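Local atomic coordinates of HAD hydrolase, family IA, variant 3 (PDB entry 6W04), a protein that binds a magnesium ion and probably acts as a hydrolase of the haloacid dehalogenase (HAD) superfamily. Residues Asp15-Met26 with Glu71-Leu80; Asp132-Thr140 with Ile149-Leu157. All coordinates share one frame; numbering follows the deposited sequence. Where two conformers were deposited one is given.

Contact 1. Residues Asp15-Met26 with Glu71-Leu80; sequences DTPLHAFCWKEM and EKENLYRTML
H19 leaves its helix with CG anti to the carbonyl carbon (chi1 -73°) and Y76 with CG anti to its backbone N (chi1 164°), which brings the two rings together where helices 16-31 and 62-82 cross in the helical cap of this HAD fold. The rings form an offset stack, centroids 4.0 Å apart and planes 17° from parallel. Past the imidazole, Y76 OH donates to the anti lone pair of D15 OD2 at 2.5 Å, while H19 NE2 donates a bent hydrogen bond to the same oxygen from above the carboxylate plane. N9, a magnesium ligand, also bonds to D15 OD2, so this buried acceptor is gripped by three donors. Lysine suits position 72 because its chain is apolar until its tip: it fills a hole between H19, C22, W23 and M26, with CG in CH-pi contact over the face of the six-membered ring of W23. Small C22 lets the helices approach, its SG lying 3.5 Å from Y76 CA, and L18 spreads its branches against M79 and L80. K72 NZ forms a salt bridge with E73 OE1 at 3.0 Å, donates a hydrogen bond to a water that also accepts from W23 NE1, and donates nearly in the imidazole plane to H19 ND1 at 2.8 Å.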
loop_
_atom_site.group_PDB
_atom_site.type_symbol
_atom_site.label_atom_id
_atom_site.label_comp_id
_atom_site.label_asym_id
_atom_site.label_seq_id
_atom_site.Cartn_x
_atom_site.Cartn_y
_atom_site.Cartn_z
ATOM N N ASP A 15 2.098 6.394 -6.166
ATOM C CA ASP A 15 3.535 6.320 -6.430
ATOM C C ASP A 15 3.923 5.153 -7.321
ATOM O O ASP A 15 5.116 4.902 -7.511
ATOM C CB ASP A 15 4.320 6.255 -5.111
ATOM C CG ASP A 15 3.966 5.025 -4.261
ATOM O OD1 ASP A 15 2.887 4.420 -4.464
ATOM O OD2 ASP A 15 4.776 4.663 -3.383
ATOM N N THR A 16 2.960 4.447 -7.907
ATOM C CA THR A 16 3.356 3.356 -8.794
ATOM C C THR A 16 4.244 3.820 -9.952
ATOM O O THR A 16 5.262 3.149 -10.212
ATOM C CB THR A 16 2.114 2.609 -9.293
ATOM O OG1 THR A 16 1.437 2.056 -8.158
ATOM C CG2 THR A 16 2.537 1.469 -10.262
ATOM N N PRO A 17 3.957 4.925 -10.659
ATOM C CA PRO A 17 4.877 5.333 -11.735
ATOM C C PRO A 17 6.294 5.558 -11.244
ATOM O O PRO A 17 7.257 5.188 -11.937
ATOM C CB PRO A 17 4.236 6.620 -12.277
ATOM C CG PRO A 17 2.755 6.431 -12.026
ATOM C CD PRO A 17 2.749 5.780 -10.629
ATOM N N LEU A 18 6.451 6.126 -10.045
ATOM C CA LEU A 18 7.788 6.317 -9.500
ATOM C C LEU A 18 8.483 4.981 -9.226
ATOM O O LEU A 18 9.678 4.827 -9.517
ATOM C CB LEU A 18 7.706 7.159 -8.222
ATOM C CG LEU A 18 9.048 7.502 -7.606
ATOM C CD1 LEU A 18 10.036 7.999 -8.689
ATOM C CD2 LEU A 18 8.852 8.600 -6.532
ATOM N N HIS A 19 7.765 4.002 -8.657
ATOM C CA HIS A 19 8.360 2.668 -8.504
ATOM C C HIS A 19 8.793 2.104 -9.851
ATOM O O HIS A 19 9.873 1.516 -9.963
ATOM C CB HIS A 19 7.380 1.706 -7.801
ATOM C CG HIS A 19 7.213 1.987 -6.340
ATOM N ND1 HIS A 19 8.213 1.742 -5.420
ATOM C CD2 HIS A 19 6.186 2.533 -5.646
ATOM C CE1 HIS A 19 7.801 2.114 -4.217
ATOM N NE2 HIS A 19 6.578 2.606 -4.329
ATOM N N ALA A 20 7.963 2.279 -10.889
ATOM C CA ALA A 20 8.326 1.803 -12.223
ATOM C C ALA A 20 9.610 2.460 -12.724
ATOM O O ALA A 20 10.490 1.774 -13.256
ATOM C CB ALA A 20 7.182 2.069 -13.206
ATOM N N PHE A 21 9.740 3.786 -12.546
ATOM C CA PHE A 21 10.964 4.489 -12.946
ATOM C C PHE A 21 12.179 3.939 -12.231
ATOM O O PHE A 21 13.247 3.808 -12.833
ATOM C CB PHE A 21 10.912 5.986 -12.619
ATOM C CG PHE A 21 9.817 6.728 -13.275
ATOM C CD1 PHE A 21 9.179 6.225 -14.390
ATOM C CD2 PHE A 21 9.422 7.959 -12.760
ATOM C CE1 PHE A 21 8.155 6.932 -14.996
ATOM C CE2 PHE A 21 8.407 8.666 -13.354
ATOM C CZ PHE A 21 7.772 8.155 -14.474
ATOM N N CYS A 22 12.062 3.717 -10.915
ATOM C CA CYS A 22 13.198 3.223 -10.143
ATOM C C CYS A 22 13.596 1.823 -10.576
ATOM O O CYS A 22 14.790 1.527 -10.681
ATOM C CB CYS A 22 12.895 3.228 -8.649
ATOM S SG CYS A 22 12.655 4.890 -8.049
ATOM N N TRP A 23 12.625 0.950 -10.855
ATOM C CA TRP A 23 13.031 -0.374 -11.329
ATOM C C TRP A 23 13.598 -0.310 -12.738
ATOM O O TRP A 23 14.461 -1.124 -13.092
ATOM C CB TRP A 23 11.861 -1.379 -11.291
ATOM C CG TRP A 23 11.649 -1.917 -9.909
ATOM C CD1 TRP A 23 10.554 -1.733 -9.107
ATOM C CD2 TRP A 23 12.572 -2.714 -9.161
ATOM N NE1 TRP A 23 10.738 -2.388 -7.901
ATOM C CE2 TRP A 23 11.975 -2.988 -7.911
ATOM C CE3 TRP A 23 13.868 -3.199 -9.417
ATOM C CZ2 TRP A 23 12.620 -3.733 -6.922
ATOM C CZ3 TRP A 23 14.507 -3.937 -8.437
ATOM C CH2 TRP A 23 13.890 -4.194 -7.201
ATOM N N LYS A 24 13.099 0.601 -13.573
ATOM C CA LYS A 24 13.655 0.714 -14.912
ATOM C C LYS A 24 15.079 1.229 -14.853
ATOM O O LYS A 24 15.970 0.736 -15.566
ATOM C CB LYS A 24 12.766 1.618 -15.787
ATOM C CG LYS A 24 11.501 0.883 -16.197
ATOM C CD LYS A 24 10.532 1.805 -16.944
ATOM C CE LYS A 24 9.249 1.067 -17.262
ATOM N NZ LYS A 24 8.297 1.920 -18.000
ATOM N N GLU A 25 15.314 2.214 -13.997
ATOM C CA GLU A 25 16.670 2.721 -13.812
ATOM C C GLU A 25 17.590 1.635 -13.267
ATOM O O GLU A 25 18.735 1.508 -13.717
ATOM C CB GLU A 25 16.638 3.963 -12.898
ATOM C CG GLU A 25 18.021 4.532 -12.544
ATOM C CD GLU A 25 18.760 5.196 -13.722
ATOM O OE1 GLU A 25 20.015 5.181 -13.707
ATOM O OE2 GLU A 25 18.110 5.742 -14.653
ATOM N N MET A 26 17.108 0.825 -12.314
ATOM C CA MET A 26 17.938 -0.254 -11.768
ATOM C C MET A 26 18.263 -1.291 -12.830
ATOM O O MET A 26 19.399 -1.776 -12.910
ATOM C CB MET A 26 17.240 -0.964 -10.598
ATOM C CG MET A 26 17.080 -0.108 -9.342
ATOM S SD MET A 26 18.672 0.518 -8.752
ATOM C CE MET A 26 19.352 -1.057 -8.266
ATOM N N GLU A 71 19.274 -0.920 -2.689
ATOM C CA GLU A 71 19.686 0.065 -3.694
ATOM C C GLU A 71 18.481 0.648 -4.421
ATOM O O GLU A 71 18.432 1.856 -4.683
ATOM C CB GLU A 71 20.649 -0.548 -4.718
ATOM C CG GLU A 71 21.998 -0.943 -4.153
ATOM C CD GLU A 71 23.013 -1.358 -5.228
ATOM O OE1 GLU A 71 22.710 -1.256 -6.444
ATOM O OE2 GLU A 71 24.122 -1.789 -4.843
ATOM N N LYS A 72 17.517 -0.200 -4.816
ATOM C CA LYS A 72 16.320 0.330 -5.458
ATOM C C LYS A 72 15.529 1.221 -4.506
ATOM O O LYS A 72 15.013 2.272 -4.912
ATOM C CB LYS A 72 15.436 -0.812 -5.977
ATOM C CG LYS A 72 14.088 -0.302 -6.552
ATOM C CD LYS A 72 12.968 -0.284 -5.512
ATOM C CE LYS A 72 11.721 0.466 -6.053
ATOM N NZ LYS A 72 10.619 0.372 -5.052
ATOM N N GLU A 73 15.401 0.820 -3.240
ATOM C CA GLU A 73 14.604 1.620 -2.316
ATOM C C GLU A 73 15.285 2.933 -1.968
ATOM O O GLU A 73 14.597 3.941 -1.769
ATOM C CB GLU A 73 14.266 0.826 -1.041
ATOM C CG GLU A 73 13.389 -0.403 -1.310
ATOM C CD GLU A 73 11.975 -0.134 -1.902
ATOM O OE1 GLU A 73 11.629 0.986 -2.343
ATOM O OE2 GLU A 73 11.184 -1.097 -1.937
ATOM N N ASN A 74 16.619 2.953 -1.906
ATOM C CA ASN A 74 17.317 4.218 -1.742
ATOM C C ASN A 74 17.021 5.170 -2.904
ATOM O O ASN A 74 16.808 6.373 -2.692
ATOM C CB ASN A 74 18.817 3.963 -1.607
ATOM C CG ASN A 74 19.614 5.232 -1.617
ATOM O OD1 ASN A 74 20.507 5.408 -2.442
ATOM N ND2 ASN A 74 19.281 6.143 -0.711
ATOM N N LEU A 75 17.017 4.658 -4.135
ATOM C CA LEU A 75 16.661 5.506 -5.278
ATOM C C LEU A 75 15.221 6.005 -5.146
ATOM O O LEU A 75 14.943 7.198 -5.308
ATOM C CB LEU A 75 16.873 4.749 -6.590
ATOM C CG LEU A 75 16.455 5.398 -7.933
ATOM C CD1 LEU A 75 17.036 6.803 -8.119
ATOM C CD2 LEU A 75 16.875 4.508 -9.143
ATOM N N TYR A 76 14.296 5.108 -4.807
ATOM C CA TYR A 76 12.896 5.489 -4.648
ATOM C C TYR A 76 12.711 6.572 -3.584
ATOM O O TYR A 76 12.018 7.575 -3.821
ATOM C CB TYR A 76 12.069 4.246 -4.312
ATOM C CG TYR A 76 10.709 4.554 -3.748
ATOM C CD1 TYR A 76 9.659 4.924 -4.589
ATOM C CD2 TYR A 76 10.466 4.483 -2.375
ATOM C CE1 TYR A 76 8.393 5.233 -4.066
ATOM C CE2 TYR A 76 9.190 4.763 -1.843
ATOM C CZ TYR A 76 8.163 5.143 -2.725
ATOM O OH TYR A 76 6.903 5.434 -2.244
ATOM N N ARG A 77 13.313 6.386 -2.401
ATOM C CA ARG A 77 13.159 7.355 -1.315
ATOM C C ARG A 77 13.657 8.725 -1.718
ATOM O O ARG A 77 13.053 9.741 -1.363
ATOM C CB ARG A 77 13.942 6.925 -0.075
ATOM C CG ARG A 77 13.356 5.807 0.655
ATOM C CD ARG A 77 14.338 5.337 1.695
ATOM N NE ARG A 77 14.248 3.897 1.793
ATOM C CZ ARG A 77 15.281 3.102 2.020
ATOM N NH1 ARG A 77 15.083 1.800 2.081
ATOM N NH2 ARG A 77 16.498 3.612 2.188
ATOM N N THR A 78 14.790 8.766 -2.414
ATOM C CA THR A 78 15.376 10.028 -2.838
ATOM C C THR A 78 14.462 10.736 -3.830
ATOM O O THR A 78 14.202 11.941 -3.708
ATOM C CB THR A 78 16.749 9.745 -3.439
ATOM O OG1 THR A 78 17.578 9.180 -2.423
ATOM C CG2 THR A 78 17.384 11.016 -3.947
ATOM N N MET A 79 13.949 9.989 -4.808
ATOM C CA MET A 79 13.027 10.559 -5.793
ATOM C C MET A 79 11.715 11.008 -5.149
ATOM O O MET A 79 11.212 12.101 -5.443
ATOM C CB MET A 79 12.760 9.537 -6.900
ATOM C CG MET A 79 14.032 9.142 -7.682
ATOM S SD MET A 79 14.700 10.478 -8.753
ATOM C CE MET A 79 13.218 10.912 -9.681
ATOM N N LEU A 80 11.136 10.163 -4.289
ATOM C CA LEU A 80 9.900 10.504 -3.603
ATOM C C LEU A 80 10.042 11.799 -2.804
ATOM O O LEU A 80 9.178 12.683 -2.881
ATOM C CB LEU A 80 9.448 9.358 -2.687
ATOM C CG LEU A 80 8.132 9.705 -1.967
ATOM C CD1 LEU A 80 7.007 9.762 -3.047
ATOM C CD2 LEU A 80 7.782 8.679 -0.924
HETATM O O HOH W 1 9.482 -2.164 -5.150
#

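Contact 2. Residues Asp132-Thr140 with Ile149-Leu157; sequences DKIIFNDFT and IYLKASKKL
Strand 135-137 and helix 149-157 run nearly antiparallel, at 148° with axes 8.9 Å apart, as in the beta-alpha unit of a Rossmann-like HAD core: the edge strand of the parallel sheet leads through a loop into the helix packed on it. I135 faces the helix and fills the interface with both its branches. Its CG1 lies 3.6 Å from A153 CA, an approach that the small alanine allows, and its CG2 packs alongside I149 CG1 at 3.7 Å, the two side chains running in opposite directions. A branched, apolar isoleucine suits this place because its branches reach different helix residues. Lysines border this patch, supplying methylene groups inside and charge at the solvent-facing border. K156 sets CG against K133 CA by its first torsion (chi1 -159°), and the bend at chi2 then turns the outer chain toward D132, where K156 CE lies 3.3 Å from D132 O. K133 stretches out the other way until its CD meets L157 CD2. After the strand, N137 and D138 each make an Asx turn. D138 OD1 takes both T140 N and T140 OG1 from the same face of its carboxylate, while a water donates to D138 OD2 at 2.5 Å and accepts from K152 NZ at 2.8 Å.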
loop_
_atom_site.group_PDB
_atom_site.type_symbol
_atom_site.label_atom_id
_atom_site.label_comp_id
_atom_site.label_asym_id
_atom_site.label_seq_id
_atom_site.Cartn_x
_atom_site.Cartn_y
_atom_site.Cartn_z
ATOM N N ASP A 132 3.413 5.121 16.396
ATOM C CA ASP A 132 3.644 3.790 16.947
ATOM C C ASP A 132 2.570 2.773 16.546
ATOM O O ASP A 132 2.800 1.572 16.700
ATOM C CB ASP A 132 3.752 3.883 18.475
ATOM C CG ASP A 132 3.964 2.529 19.144
ATOM O OD1 ASP A 132 4.864 1.772 18.727
ATOM O OD2 ASP A 132 3.227 2.228 20.110
ATOM N N LYS A 133 1.427 3.218 16.018
ATOM C CA LYS A 133 0.376 2.323 15.523
ATOM C C LYS A 133 0.388 2.155 14.008
ATOM O O LYS A 133 -0.501 1.489 13.469
ATOM C CB LYS A 133 -1.007 2.821 15.969
ATOM C CG LYS A 133 -1.173 2.901 17.505
ATOM C CD LYS A 133 -2.564 3.365 17.901
ATOM C CE LYS A 133 -2.721 3.374 19.419
ATOM N NZ LYS A 133 -4.026 3.957 19.854
ATOM N N ILE A 134 1.344 2.758 13.307
ATOM C CA ILE A 134 1.513 2.496 11.881
ATOM C C ILE A 134 2.147 1.119 11.730
ATOM O O ILE A 134 3.185 0.828 12.335
ATOM C CB ILE A 134 2.375 3.583 11.219
ATOM C CG1 ILE A 134 1.654 4.943 11.210
ATOM C CG2 ILE A 134 2.793 3.166 9.803
ATOM C CD1 ILE A 134 2.510 6.089 10.716
ATOM N N ILE A 135 1.505 0.244 10.963
ATOM C CA ILE A 135 2.007 -1.110 10.759
ATOM C C ILE A 135 2.830 -1.116 9.486
ATOM O O ILE A 135 2.346 -0.709 8.422
ATOM C CB ILE A 135 0.869 -2.144 10.680
ATOM C CG1 ILE A 135 -0.042 -2.042 11.913
ATOM C CG2 ILE A 135 1.453 -3.562 10.533
ATOM C CD1 ILE A 135 0.704 -2.032 13.229
ATOM N N PHE A 136 4.070 -1.581 9.592
ATOM C CA PHE A 136 4.953 -1.682 8.441
ATOM C C PHE A 136 5.696 -3.012 8.494
ATOM O O PHE A 136 5.643 -3.741 9.488
ATOM C CB PHE A 136 5.934 -0.503 8.387
ATOM C CG PHE A 136 6.867 -0.441 9.545
ATOM C CD1 PHE A 136 8.106 -1.058 9.487
ATOM C CD2 PHE A 136 6.511 0.250 10.709
ATOM C CE1 PHE A 136 8.980 -1.005 10.557
ATOM C CE2 PHE A 136 7.388 0.313 11.797
ATOM C CZ PHE A 136 8.621 -0.313 11.733
ATOM N N ASN A 137 6.407 -3.324 7.414
ATOM C CA ASN A 137 7.174 -4.563 7.351
ATOM C C ASN A 137 8.394 -4.470 8.255
ATOM O O ASN A 137 9.448 -3.959 7.863
ATOM C CB ASN A 137 7.598 -4.883 5.924
ATOM C CG ASN A 137 8.424 -6.146 5.857
ATOM O OD1 ASN A 137 8.389 -6.961 6.783
ATOM N ND2 ASN A 137 9.205 -6.300 4.789
ATOM N N ASP A 138 8.270 -4.995 9.466
ATOM C CA ASP A 138 9.407 -5.151 10.360
ATOM C C ASP A 138 9.843 -6.597 10.459
ATOM O O ASP A 138 10.488 -6.974 11.442
ATOM C CB ASP A 138 9.082 -4.608 11.748
ATOM C CG ASP A 138 7.936 -5.354 12.419
ATOM O OD1 ASP A 138 7.360 -6.284 11.796
ATOM O OD2 ASP A 138 7.621 -5.009 13.582
ATOM N N PHE A 139 9.449 -7.422 9.486
ATOM C CA PHE A 139 9.924 -8.793 9.340
ATOM C C PHE A 139 9.429 -9.700 10.458
ATOM O O PHE A 139 10.033 -10.729 10.743
ATOM C CB PHE A 139 11.447 -8.837 9.234
ATOM C CG PHE A 139 11.983 -7.988 8.119
ATOM C CD1 PHE A 139 12.026 -8.472 6.820
ATOM C CD2 PHE A 139 12.416 -6.695 8.366
ATOM C CE1 PHE A 139 12.505 -7.686 5.790
ATOM C CE2 PHE A 139 12.897 -5.905 7.344
ATOM C CZ PHE A 139 12.940 -6.398 6.053
ATOM N N THR A 140 8.309 -9.348 11.081
ATOM C CA THR A 140 7.726 -10.172 12.129
ATOM C C THR A 140 6.422 -10.832 11.693
ATOM O O THR A 140 5.744 -11.444 12.524
ATOM C CB THR A 140 7.493 -9.343 13.396
ATOM O OG1 THR A 140 6.430 -8.410 13.176
ATOM C CG2 THR A 140 8.767 -8.586 13.796
ATOM N N ILE A 149 -0.866 -8.717 8.156
ATOM C CA ILE A 149 -0.673 -7.276 8.342
ATOM C C ILE A 149 -1.956 -6.585 8.803
ATOM O O ILE A 149 -1.900 -5.619 9.580
ATOM C CB ILE A 149 -0.104 -6.627 7.058
ATOM C CG1 ILE A 149 0.444 -5.235 7.366
ATOM C CG2 ILE A 149 -1.151 -6.518 5.923
ATOM C CD1 ILE A 149 1.161 -4.620 6.172
ATOM N N TYR A 150 -3.128 -7.062 8.374
ATOM C CA TYR A 150 -4.346 -6.358 8.774
ATOM C C TYR A 150 -4.869 -6.815 10.131
ATOM O O TYR A 150 -5.443 -6.000 10.866
ATOM C CB TYR A 150 -5.430 -6.482 7.682
ATOM C CG TYR A 150 -5.093 -5.572 6.521
ATOM C CD1 TYR A 150 -4.908 -4.208 6.734
ATOM C CD2 TYR A 150 -4.900 -6.073 5.230
ATOM C CE1 TYR A 150 -4.567 -3.354 5.702
ATOM C CE2 TYR A 150 -4.551 -5.215 4.171
ATOM C CZ TYR A 150 -4.371 -3.858 4.422
ATOM O OH TYR A 150 -4.031 -2.976 3.405
ATOM N N LEU A 151 -4.674 -8.090 10.489
ATOM C CA LEU A 151 -4.911 -8.510 11.870
ATOM C C LEU A 151 -4.031 -7.729 12.830
ATOM O O LEU A 151 -4.467 -7.332 13.920
ATOM C CB LEU A 151 -4.641 -10.003 12.015
ATOM C CG LEU A 151 -5.504 -10.856 11.094
ATOM C CD1 LEU A 151 -5.076 -12.314 11.163
ATOM C CD2 LEU A 151 -6.967 -10.683 11.469
ATOM N N LYS A 152 -2.776 -7.509 12.440
ATOM C CA LYS A 152 -1.851 -6.742 13.262
ATOM C C LYS A 152 -2.356 -5.315 13.468
ATOM O O LYS A 152 -2.326 -4.789 14.590
ATOM C CB LYS A 152 -0.480 -6.757 12.586
ATOM C CG LYS A 152 0.690 -6.357 13.421
ATOM C CD LYS A 152 1.989 -6.849 12.758
ATOM C CE LYS A 152 3.252 -6.270 13.435
ATOM N NZ LYS A 152 3.477 -6.810 14.810
ATOM N N ALA A 153 -2.859 -4.689 12.398
ATOM C CA ALA A 153 -3.373 -3.326 12.497
ATOM C C ALA A 153 -4.638 -3.261 13.348
ATOM O O ALA A 153 -4.804 -2.338 14.161
ATOM C CB ALA A 153 -3.643 -2.772 11.099
ATOM N N SER A 154 -5.554 -4.215 13.173
ATOM C CA SER A 154 -6.778 -4.160 13.965
ATOM C C SER A 154 -6.482 -4.389 15.442
ATOM O O SER A 154 -7.061 -3.721 16.308
ATOM C CB SER A 154 -7.800 -5.174 13.442
ATOM O OG SER A 154 -7.269 -6.478 13.440
ATOM N N LYS A 155 -5.570 -5.315 15.747
ATOM C CA LYS A 155 -5.199 -5.554 17.138
ATOM C C LYS A 155 -4.517 -4.332 17.743
ATOM O O LYS A 155 -4.713 -4.029 18.925
ATOM C CB LYS A 155 -4.295 -6.784 17.239
ATOM C CG LYS A 155 -3.753 -7.058 18.639
ATOM C CD LYS A 155 -2.986 -8.374 18.670
ATOM C CE LYS A 155 -2.087 -8.494 19.886
ATOM N NZ LYS A 155 -1.279 -9.747 19.821
ATOM N N LYS A 156 -3.722 -3.614 16.945
ATOM C CA LYS A 156 -3.083 -2.393 17.435
ATOM C C LYS A 156 -4.120 -1.335 17.796
ATOM O O LYS A 156 -3.958 -0.607 18.778
ATOM C CB LYS A 156 -2.104 -1.855 16.388
ATOM C CG LYS A 156 -1.033 -0.933 16.933
ATOM C CD LYS A 156 -0.032 -1.680 17.794
ATOM C CE LYS A 156 1.124 -0.793 18.201
ATOM N NZ LYS A 156 2.100 -1.533 19.030
ATOM N N LEU A 157 -5.201 -1.242 17.024
ATOM C CA LEU A 157 -6.248 -0.279 17.341
ATOM C C LEU A 157 -7.248 -0.812 18.358
ATOM O O LEU A 157 -8.129 -0.059 18.790
ATOM C CB LEU A 157 -6.974 0.145 16.065
ATOM C CG LEU A 157 -6.126 0.919 15.053
ATOM C CD1 LEU A 157 -6.982 1.360 13.868
ATOM C CD2 LEU A 157 -5.471 2.114 15.731
HETATM O O HOH W 2 6.051 -5.780 15.303
#

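How the contacts relate
From the N terminus, strand 3-7 ends at magnesium ligand D7, and the loop after it carries N9 on to helix 16-31. Two further helices, 37-43 and 48-56, follow before helix 62-82 returns to it, so contact 1 closes an excursion of helices and loops with no strand, the cap. The chain then re-enters the core through helix 91-100, strand 105-112 and helix 113-123. Contact 2 closes a much shorter loop, joining edge strand 135-137 to the helix that follows it. The loops are in series, neither nesting nor crossing; the centres of contact 1 and contact 2 lie about 25 Å apart. Both border the metal region: D15 of contact 1 neighbours N9, while I149 of contact 2 lies near D7 and E168.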